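PDB 7ABB: SalCYP truncation from Salinispora tropica, which belongs to the cytochrome P450 family and binds heme c within a largely helical fold. Local coordinates for residues A96-P101 with G204-A209; R196-P201 with V220-R225; G247-A252 with V373-L378; E358-E361 with D365-L368. All coordinates share one frame; numbering follows the deposited sequence.

Interaction 1: A96-P101 with G204-A209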
# COMPACT_ATOMS: atom_id res chain seq x y z
N ALA A 96 4.17 -8.21 -15.34
CA ALA A 96 5.32 -7.37 -15.00
C ALA A 96 5.40 -6.12 -15.85
O ALA A 96 5.70 -5.03 -15.34
CB ALA A 96 6.60 -8.20 -15.10
N ALA A 97 5.14 -6.23 -17.16
CA ALA A 97 5.34 -5.11 -18.07
C ALA A 97 4.51 -3.89 -17.69
O ALA A 97 4.88 -2.76 -18.03
CB ALA A 97 5.00 -5.51 -19.51
N TRP A 98 3.37 -4.09 -17.03
CA TRP A 98 2.50 -2.97 -16.73
C TRP A 98 2.88 -2.29 -15.43
O TRP A 98 2.25 -1.29 -15.07
CB TRP A 98 1.04 -3.43 -16.66
CG TRP A 98 0.39 -3.54 -18.02
CD1 TRP A 98 -0.34 -2.59 -18.67
CD2 TRP A 98 0.45 -4.67 -18.91
NE1 TRP A 98 -0.76 -3.05 -19.89
CE2 TRP A 98 -0.28 -4.33 -20.06
CE3 TRP A 98 1.04 -5.94 -18.83
CZ2 TRP A 98 -0.43 -5.21 -21.13
CZ3 TRP A 98 0.90 -6.79 -19.88
CH2 TRP A 98 0.16 -6.43 -21.03
N PHE A 99 3.92 -2.79 -14.76
CA PHE A 99 4.25 -2.35 -13.41
C PHE A 99 5.74 -2.20 -13.18
O PHE A 99 6.19 -2.22 -12.04
CB PHE A 99 3.63 -3.32 -12.40
CG PHE A 99 2.14 -3.29 -12.43
CD1 PHE A 99 1.43 -2.29 -11.80
CD2 PHE A 99 1.44 -4.24 -13.16
CE1 PHE A 99 0.04 -2.24 -11.88
CE2 PHE A 99 0.04 -4.18 -13.23
CZ PHE A 99 -0.64 -3.20 -12.59
N THR A 100 6.52 -2.02 -14.23
CA THR A 100 7.94 -1.79 -14.08
C THR A 100 8.26 -0.36 -13.68
O THR A 100 7.46 0.56 -13.90
CB THR A 100 8.66 -2.05 -15.39
OG1 THR A 100 8.11 -1.18 -16.39
CG2 THR A 100 8.51 -3.51 -15.80
N PRO A 101 9.47 -0.12 -13.19
CA PRO A 101 9.93 1.26 -13.04
C PRO A 101 9.85 2.04 -14.34
O PRO A 101 9.45 3.22 -14.31
CB PRO A 101 11.37 1.10 -12.53
CG PRO A 101 11.36 -0.19 -11.84
CD PRO A 101 10.46 -1.08 -12.66
N GLY A 204 -2.09 -2.84 -26.00
CA GLY A 204 -1.40 -2.23 -24.87
C GLY A 204 -2.23 -2.13 -23.61
O GLY A 204 -1.67 -1.89 -22.52
N ASP A 205 -3.54 -2.29 -23.71
CA ASP A 205 -4.43 -2.28 -22.56
C ASP A 205 -4.29 -3.58 -21.78
O ASP A 205 -4.32 -4.66 -22.38
CB ASP A 205 -5.86 -2.10 -23.06
CG ASP A 205 -6.90 -2.30 -22.00
OD1 ASP A 205 -6.98 -1.44 -21.10
OD2 ASP A 205 -7.66 -3.29 -22.08
N LEU A 206 -4.18 -3.48 -20.44
CA LEU A 206 -3.92 -4.66 -19.63
C LEU A 206 -5.00 -5.72 -19.82
O LEU A 206 -4.70 -6.88 -20.12
CB LEU A 206 -3.79 -4.27 -18.15
CG LEU A 206 -3.73 -5.44 -17.18
CD1 LEU A 206 -2.51 -6.32 -17.46
CD2 LEU A 206 -3.66 -4.93 -15.73
N THR A 207 -6.27 -5.34 -19.63
CA THR A 207 -7.35 -6.33 -19.74
C THR A 207 -7.36 -6.98 -21.12
O THR A 207 -7.55 -8.19 -21.25
CB THR A 207 -8.70 -5.68 -19.44
OG1 THR A 207 -8.68 -5.11 -18.13
CG2 THR A 207 -9.85 -6.70 -19.54
N SER A 208 -7.19 -6.18 -22.17
CA SER A 208 -7.16 -6.71 -23.53
C SER A 208 -6.04 -7.72 -23.70
O SER A 208 -6.23 -8.76 -24.35
CB SER A 208 -7.01 -5.57 -24.54
OG SER A 208 -8.05 -4.61 -24.41
N ALA A 209 -4.88 -7.45 -23.10
CA ALA A 209 -3.75 -8.36 -23.21
C ALA A 209 -4.11 -9.72 -22.62
O ALA A 209 -3.70 -10.76 -23.15
CB ALA A 209 -2.52 -7.78 -22.51

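Interaction 2: R196-P201 with V220-R225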
# COMPACT_ATOMS: atom_id res chain seq x y z
N ARG A 196 -16.37 -4.85 -22.19
CA ARG A 196 -15.98 -3.75 -23.07
C ARG A 196 -14.76 -4.12 -23.90
O ARG A 196 -14.74 -3.93 -25.13
CB ARG A 196 -15.70 -2.48 -22.26
CG ARG A 196 -15.18 -1.29 -23.09
CD ARG A 196 -14.52 -0.21 -22.24
NE ARG A 196 -15.46 0.59 -21.49
CZ ARG A 196 -16.20 1.58 -21.99
NH1 ARG A 196 -16.15 1.88 -23.28
NH2 ARG A 196 -17.02 2.25 -21.18
N ARG A 197 -13.71 -4.64 -23.25
CA ARG A 197 -12.47 -4.90 -23.95
C ARG A 197 -12.58 -6.13 -24.85
O ARG A 197 -11.92 -6.19 -25.88
CB ARG A 197 -11.33 -5.06 -22.95
CG ARG A 197 -11.05 -3.79 -22.17
CD ARG A 197 -10.74 -2.60 -23.06
NE ARG A 197 -10.18 -1.48 -22.31
CZ ARG A 197 -10.40 -0.19 -22.55
NH1 ARG A 197 -11.21 0.21 -23.53
NH2 ARG A 197 -9.81 0.72 -21.79
N ARG A 198 -13.41 -7.10 -24.47
CA ARG A 198 -13.62 -8.25 -25.34
C ARG A 198 -14.30 -7.83 -26.63
O ARG A 198 -13.93 -8.28 -27.72
CB ARG A 198 -14.42 -9.31 -24.59
CG ARG A 198 -14.40 -10.67 -25.27
CD ARG A 198 -15.07 -11.75 -24.43
NE ARG A 198 -14.17 -12.34 -23.43
CZ ARG A 198 -13.15 -13.14 -23.72
NH1 ARG A 198 -12.40 -13.65 -22.76
NH2 ARG A 198 -12.87 -13.44 -24.99
N THR A 199 -15.26 -6.91 -26.54
CA THR A 199 -15.91 -6.38 -27.74
C THR A 199 -14.98 -5.49 -28.54
O THR A 199 -14.96 -5.55 -29.78
CB THR A 199 -17.16 -5.59 -27.34
OG1 THR A 199 -18.07 -6.46 -26.68
CG2 THR A 199 -17.82 -4.98 -28.58
N GLU A 200 -14.21 -4.63 -27.87
CA GLU A 200 -13.29 -3.70 -28.53
C GLU A 200 -11.94 -3.77 -27.81
O GLU A 200 -11.64 -2.92 -26.96
CB GLU A 200 -13.84 -2.28 -28.52
CG GLU A 200 -14.91 -2.01 -29.56
CD GLU A 200 -15.38 -0.58 -29.55
OE1 GLU A 200 -16.15 -0.21 -28.64
OE2 GLU A 200 -14.94 0.19 -30.43
N PRO A 201 -11.11 -4.75 -28.14
CA PRO A 201 -9.79 -4.83 -27.50
C PRO A 201 -8.89 -3.70 -27.96
O PRO A 201 -8.99 -3.22 -29.09
CB PRO A 201 -9.26 -6.19 -27.96
CG PRO A 201 -10.00 -6.49 -29.19
CD PRO A 201 -11.37 -5.90 -29.02
N VAL A 220 -6.55 -18.21 -19.71
CA VAL A 220 -7.06 -17.51 -18.54
C VAL A 220 -8.58 -17.45 -18.62
O VAL A 220 -9.16 -17.18 -19.68
CB VAL A 220 -6.43 -16.11 -18.45
CG1 VAL A 220 -7.17 -15.23 -17.44
CG2 VAL A 220 -4.96 -16.24 -18.06
N SER A 221 -9.24 -17.70 -17.49
CA SER A 221 -10.69 -17.62 -17.39
C SER A 221 -11.13 -16.19 -17.11
O SER A 221 -10.40 -15.39 -16.53
CB SER A 221 -11.19 -18.52 -16.26
OG SER A 221 -10.73 -18.05 -15.00
N ASP A 222 -12.36 -15.87 -17.52
CA ASP A 222 -12.91 -14.56 -17.17
C ASP A 222 -13.02 -14.40 -15.66
O ASP A 222 -12.95 -13.28 -15.15
CB ASP A 222 -14.27 -14.33 -17.85
CG ASP A 222 -14.15 -13.82 -19.31
OD1 ASP A 222 -13.01 -13.61 -19.79
OD2 ASP A 222 -15.20 -13.63 -19.98
N ALA A 223 -13.19 -15.50 -14.91
CA ALA A 223 -13.27 -15.40 -13.46
C ALA A 223 -11.94 -14.94 -12.86
O ALA A 223 -11.92 -14.14 -11.91
CB ALA A 223 -13.67 -16.75 -12.86
N ASP A 224 -10.82 -15.46 -13.39
CA ASP A 224 -9.52 -14.99 -12.93
C ASP A 224 -9.25 -13.56 -13.41
O ASP A 224 -8.66 -12.77 -12.67
CB ASP A 224 -8.41 -15.94 -13.39
CG ASP A 224 -8.30 -17.20 -12.52
OD1 ASP A 224 -8.93 -17.28 -11.44
OD2 ASP A 224 -7.56 -18.13 -12.92
N ARG A 225 -9.69 -13.22 -14.62
CA ARG A 225 -9.60 -11.84 -15.09
C ARG A 225 -10.30 -10.90 -14.13
O ARG A 225 -9.76 -9.86 -13.76
CB ARG A 225 -10.23 -11.68 -16.48
CG ARG A 225 -9.33 -12.08 -17.61
CD ARG A 225 -9.92 -11.81 -18.99
NE ARG A 225 -9.13 -12.57 -19.94
CZ ARG A 225 -9.37 -13.81 -20.32
NH1 ARG A 225 -10.46 -14.45 -19.91
NH2 ARG A 225 -8.54 -14.41 -21.16

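Interaction 3: G247-A252 with V373-L378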
# COMPACT_ATOMS: atom_id res chain seq x y z
N GLY A 247 2.89 11.04 5.53
CA GLY A 247 4.12 11.78 5.24
C GLY A 247 3.91 13.29 5.27
O GLY A 247 4.68 14.01 5.91
N ILE A 248 2.89 13.78 4.55
CA ILE A 248 2.63 15.23 4.56
C ILE A 248 2.22 15.68 5.95
O ILE A 248 2.54 16.80 6.35
CB ILE A 248 1.58 15.62 3.50
CG1 ILE A 248 1.71 17.11 3.20
CG2 ILE A 248 0.19 15.29 3.94
CD1 ILE A 248 2.89 17.38 2.27
N GLN A 249 1.51 14.84 6.71
CA GLN A 249 1.15 15.25 8.06
C GLN A 249 2.40 15.47 8.92
O GLN A 249 2.47 16.44 9.70
CB GLN A 249 0.24 14.20 8.70
CG GLN A 249 -0.14 14.61 10.11
CD GLN A 249 -1.12 13.69 10.78
OE1 GLN A 249 -2.26 14.06 11.04
NE2 GLN A 249 -0.66 12.51 11.13
N HIS A 250 3.39 14.59 8.80
CA HIS A 250 4.65 14.79 9.50
C HIS A 250 5.32 16.09 9.08
O HIS A 250 5.75 16.88 9.94
CB HIS A 250 5.58 13.60 9.25
CG HIS A 250 6.93 13.79 9.84
ND1 HIS A 250 7.30 13.22 11.04
CD2 HIS A 250 8.02 14.47 9.40
CE1 HIS A 250 8.55 13.56 11.32
NE2 HIS A 250 9.01 14.31 10.34
N LEU A 251 5.47 16.32 7.77
CA LEU A 251 6.10 17.55 7.31
C LEU A 251 5.35 18.78 7.83
O LEU A 251 5.97 19.79 8.19
CB LEU A 251 6.19 17.57 5.79
CG LEU A 251 7.04 16.46 5.15
CD1 LEU A 251 6.93 16.51 3.62
CD2 LEU A 251 8.49 16.55 5.54
N ALA A 252 4.02 18.71 7.87
CA ALA A 252 3.23 19.84 8.35
C ALA A 252 3.42 20.12 9.83
O ALA A 252 3.08 21.21 10.28
CB ALA A 252 1.75 19.56 8.04
N VAL A 373 0.11 20.27 18.55
CA VAL A 373 -0.42 19.06 19.16
C VAL A 373 0.11 17.89 18.35
O VAL A 373 0.32 17.97 17.12
CB VAL A 373 -1.96 18.99 19.23
CG1 VAL A 373 -2.49 20.00 20.21
CG2 VAL A 373 -2.56 19.18 17.85
N GLU A 374 0.36 16.80 19.05
CA GLU A 374 0.86 15.63 18.38
C GLU A 374 -0.28 14.98 17.59
O GLU A 374 -1.31 14.64 18.19
CB GLU A 374 1.45 14.66 19.39
CG GLU A 374 2.22 13.50 18.73
CD GLU A 374 3.44 13.97 17.94
OE1 GLU A 374 4.06 14.99 18.33
OE2 GLU A 374 3.79 13.31 16.93
N PRO A 375 -0.15 14.79 16.29
CA PRO A 375 -1.27 14.24 15.52
C PRO A 375 -1.26 12.72 15.57
O PRO A 375 -0.23 12.12 15.90
CB PRO A 375 -1.01 14.75 14.11
CG PRO A 375 0.46 14.85 14.02
CD PRO A 375 0.94 15.22 15.41
N PRO A 376 -2.38 12.08 15.26
CA PRO A 376 -2.44 10.62 15.30
C PRO A 376 -1.94 10.00 14.01
O PRO A 376 -1.94 10.61 12.94
CB PRO A 376 -3.94 10.35 15.49
CG PRO A 376 -4.59 11.46 14.72
CD PRO A 376 -3.69 12.67 14.90
N PHE A 377 -1.53 8.74 14.11
CA PHE A 377 -1.27 7.98 12.89
C PHE A 377 -2.58 7.83 12.12
O PHE A 377 -3.61 7.50 12.71
CB PHE A 377 -0.68 6.60 13.25
CG PHE A 377 -0.36 5.75 12.04
CD1 PHE A 377 0.76 6.00 11.28
CD2 PHE A 377 -1.21 4.73 11.65
CE1 PHE A 377 1.05 5.24 10.15
CE2 PHE A 377 -0.92 3.95 10.52
CZ PHE A 377 0.20 4.22 9.77
N LEU A 378 -2.52 8.06 10.80
CA LEU A 378 -3.71 8.12 9.95
C LEU A 378 -3.98 6.76 9.33
O LEU A 378 -3.10 6.21 8.66
CB LEU A 378 -3.54 9.16 8.85
CG LEU A 378 -3.22 10.57 9.39
CD1 LEU A 378 -2.91 11.49 8.23
CD2 LEU A 378 -4.35 11.09 10.23

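Interaction 4: E358-E361 with D365-L368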
# COMPACT_ATOMS: atom_id res chain seq x y z
N GLU A 358 5.00 18.34 -6.52
CA GLU A 358 4.09 19.37 -7.00
C GLU A 358 3.47 20.14 -5.83
O GLU A 358 3.23 21.34 -5.94
CB GLU A 358 3.02 18.76 -7.91
CG GLU A 358 3.57 18.17 -9.20
CD GLU A 358 4.34 19.18 -10.00
OE1 GLU A 358 3.77 20.26 -10.27
OE2 GLU A 358 5.50 18.90 -10.35
N TRP A 359 3.24 19.46 -4.71
CA TRP A 359 2.72 20.13 -3.52
C TRP A 359 3.66 21.24 -3.08
O TRP A 359 3.23 22.37 -2.84
CB TRP A 359 2.51 19.10 -2.40
CG TRP A 359 1.98 19.73 -1.14
CD1 TRP A 359 2.70 20.41 -0.21
CD2 TRP A 359 0.62 19.77 -0.71
NE1 TRP A 359 1.88 20.86 0.78
CE2 TRP A 359 0.59 20.48 0.50
CE3 TRP A 359 -0.58 19.28 -1.23
CZ2 TRP A 359 -0.59 20.72 1.20
CZ3 TRP A 359 -1.76 19.52 -0.53
CH2 TRP A 359 -1.75 20.22 0.69
N HIS A 360 4.96 20.95 -2.97
CA HIS A 360 5.88 21.96 -2.45
C HIS A 360 6.18 23.08 -3.45
O HIS A 360 6.61 24.17 -3.05
CB HIS A 360 7.16 21.27 -1.98
CG HIS A 360 6.97 20.53 -0.70
ND1 HIS A 360 6.47 19.24 -0.65
CD2 HIS A 360 7.13 20.92 0.58
CE1 HIS A 360 6.38 18.86 0.61
NE2 HIS A 360 6.77 19.87 1.38
N GLU A 361 5.89 22.87 -4.73
CA GLU A 361 6.00 23.94 -5.71
C GLU A 361 4.91 24.97 -5.51
O GLU A 361 5.15 26.18 -5.64
CB GLU A 361 5.92 23.35 -7.11
CG GLU A 361 5.93 24.39 -8.19
CD GLU A 361 7.24 25.16 -8.27
OE1 GLU A 361 7.20 26.39 -8.47
OE2 GLU A 361 8.30 24.52 -8.13
N ASP A 365 4.99 26.21 2.19
CA ASP A 365 4.85 26.35 3.64
C ASP A 365 3.40 26.04 4.00
O ASP A 365 2.47 26.53 3.34
CB ASP A 365 5.24 27.76 4.07
CG ASP A 365 5.38 27.91 5.58
OD1 ASP A 365 5.27 26.91 6.31
OD2 ASP A 365 5.60 29.05 6.02
N TYR A 366 3.22 25.21 5.02
CA TYR A 366 1.90 24.73 5.41
C TYR A 366 2.04 24.16 6.81
O TYR A 366 3.15 23.93 7.29
CB TYR A 366 1.35 23.69 4.40
CG TYR A 366 2.32 22.56 4.13
CD1 TYR A 366 3.34 22.70 3.19
CD2 TYR A 366 2.27 21.41 4.89
CE1 TYR A 366 4.26 21.69 2.99
CE2 TYR A 366 3.16 20.41 4.69
CZ TYR A 366 4.15 20.57 3.76
OH TYR A 366 5.07 19.55 3.58
N ARG A 367 0.90 23.89 7.44
CA ARG A 367 0.93 23.40 8.82
C ARG A 367 -0.37 22.67 9.13
O ARG A 367 -1.36 22.77 8.41
CB ARG A 367 1.17 24.55 9.81
CG ARG A 367 0.02 25.55 9.88
CD ARG A 367 0.32 26.77 10.75
NE ARG A 367 1.40 27.56 10.21
CZ ARG A 367 1.93 28.63 10.80
NH1 ARG A 367 1.43 29.08 11.96
NH2 ARG A 367 2.92 29.30 10.23
N LEU A 368 -0.36 21.96 10.23
CA LEU A 368 -1.62 21.44 10.75
C LEU A 368 -2.36 22.56 11.48
O LEU A 368 -1.74 23.52 11.95
CB LEU A 368 -1.35 20.26 11.69
CG LEU A 368 -0.57 19.12 11.02
CD1 LEU A 368 -0.34 17.99 12.04
CD2 LEU A 368 -1.25 18.61 9.78

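Interaction 1: A96-P101 with G204-A209
Trp98 reaches from the loop after helix 86-95 toward the start of helix 206-210, and its indole is touched in three different ways by three residues. Leu206 lies over one face. Its CD1 methyl sits above the six-membered ring, 3.9 Å from CD1 to the Trp98 ring centroid and 18° off the ring normal, a CH-pi contact. With CG anti to the backbone N (chi1 171°), Leu206 brings its CD1 branch over the indole. Along the pyrrole edge, Trp98 NE1 donates to the carbonyl O of Gly204 at 3.0 Å with an N-H...O angle of 149°. The oxygen lies close to the indole plane, whereas the donor is tilted out of the carbonyl plane of Gly204. At the far corner of the benzo ring, Ala209 CB comes within 3.3 Å of Trp98 CH2, a close fit met obliquely.

The helix start that receives the ring is itself capped by polar bonds. Asp205 is its N-cap, and Asp205 OD2 accepts from Ser208 N at 2.9 Å and from Ser208 OG at 2.7 Å, besides forming a salt bridge with Arg197. Trp213 also packs on both Trp98 and Leu206, and the neighbouring Phe99 touches heme c. The contact therefore combines two demands of one indole: its only N-H is satisfied by a main-chain carbonyl just before the helix, while its carbon surface is met by aliphatic groups, so that the single bond and the methyl above the face together fix the ring's rotation.

Interaction 2: R196-P201 with V220-R225
Asp222 OD1 is gripped by two arginines, one from each segment. From helix 182-199, Arg198 NH1 donates to Asp222 OD1 at 3.0 Å with an N-H...O angle of 162°, approaching on the syn side of the carboxylate. The oxygen lies near the plane of the Arg198 guanidinium, at its edge, although the guanidinium and carboxylate planes are turned 45° apart. From its own helix, Arg225 NH1 reaches Asp222 OD1 at 2.7 Å, a salt bridge whose hydrogen bond is weak because it is strongly bent.

The result is a three-residue salt-bridge network in which two cations share one carboxylate oxygen. Arg198 NH1 and Arg225 NH1 are 3.5 Å apart, and the two guanidiniums stand perpendicular, the edge of Arg198 set over one face of Arg225 toward its rim. Val220 CG1 occupies the opposite face of Arg225, 3.9 Å above the plane. The shared carboxylate oxygen probably lets the two guanidiniums come this close. Arg198 gets there with a bend at chi3 (-84°) after an otherwise extended start, while Arg225 runs extended from CG to NE.

Further bonds hold Arg225: NH2 binds Thr210 O, and NH1 makes a weak bond to Val220 O. At the helix start, Ser221 is the N-cap, its OG accepting from Asp224 N at 3.1 Å. Phe211 packs against both arginines. The network thus joins the C-terminal end of helix 182-199 to the first turn of helix 222-235, the chain between them forming helix 206-210 and the small hairpin of strands 214-215 and 218-219, with Trp91 of helix 86-95 lying against Val220.

Interaction 3: G247-A252 with V373-L378
Gln249 lays the flat end of its side chain along the ring of Pro375, the two sliding past each other in opposite directions. Its carboxamide carbon CD is 3.5 Å from Pro375 CB, and Gln249 OE1 lies 3.4 Å from the same CB. The amide nitrogen goes on to the next residue of the chain: Gln249 NE2 donates to the carbonyl O of Pro376 at 2.9 Å, nearly straight at 164°, with that oxygen close to the amide plane. Because chi1 (180°) and chi2 (176°) are both fully extended, the glutamine projects straight off the helix to reach the loop.

Leu378 comes from the opposite direction and completes the clasp. Its CD1 is 3.8 Å from Gln249 CD and its CD2 is 3.7 Å from Gln249 OE1, so that the amide is held between a proline ring and a branched leucine. The arrangement illustrates how one buried amide can bind a loop that lacks regular structure by reading a backbone carbonyl. A second link from the same helix runs alongside, Asn246 OD1 accepting from Leu378 N, while His253 bonds Glu374.

Helix 238-253 begins within the Ala-Gly-x-Asp-Ser-Thr motif typical of the P450 I-helix and probably forms its second half; helix 345-362 probably corresponds to the L-helix. The contact is consistent with packing of the loop after the L-helix on the I-helix in the cytochrome P450 fold.

Interaction 4: E358-E361 with D365-L368
Trp359 and His360 ride near the end of helix 345-362, and within a few residues the chain has turned back as an extended segment that brings Tyr366 against them. The CA atoms of His360 and Asp365 are the nearest across the pair, 7.6 Å apart. Tyr366 and Arg367 are extended in backbone, without forming a regular strand, and the CB of Tyr366 points toward the helix.

Its ring meets two others. The edge of the Trp359 five-membered ring is aimed at the Tyr366 face in a T-shaped pair, with planes at 85° and centroids 4.6 Å apart. The atom that leads is the indole nitrogen: Trp359 NE1 is 3.4 Å from Tyr366 CE1 and sits over the rim of the tyrosine ring. Tyr366 in turn presents its own edge to His360, an offset edge-to-face pair with steeply inclined planes. Tyr366 CG lies between backbone N and carbonyl carbon (chi1 52°), a placement that swings the ring into the angle between the two helix side chains.

His360 NE2 is 2.8 Å from Tyr366 OH, but this hydrogen bond is weak, bent to 123°. The stronger partner of the imidazole is Trp356 O, bound at ND1, which orients the ring a turn back in the helix. Arg258 adds a cation-pi contact to Tyr366, and Phe130 meets Trp359 edge-to-face. What holds this buried cluster is thus mainly aromatic packing: the indole NE1 is set over the pi face of Tyr366, probably a weakly polar environment for it, while Tyr366 OH, beside Leu251 and Ile248, receives only a weak bond from His360 NE2 across this contact.

In the fold
Interaction 1 opens at 96-101 and closes at 204-209. Interaction 2 begins at 196-201, before that closure, and ends at 220-225, so the two loops cross and their contacts touch where helices 182-199 and 206-210 follow each other. Together they join the loop after helix 86-95 and helix 182-199 to helices 206-210 and 222-235. Farther along, interaction 3 starts in helix 238-253 and closes at 373-378; the short turn of interaction 4, 358-361 with 365-368, falls wholly within that span, and the two pack together. They join helices 238-253 and 345-362 to the C-terminal loop. The centres of interactions 1 and 3 are about 35 Å apart, on opposite sides of the chain's centre.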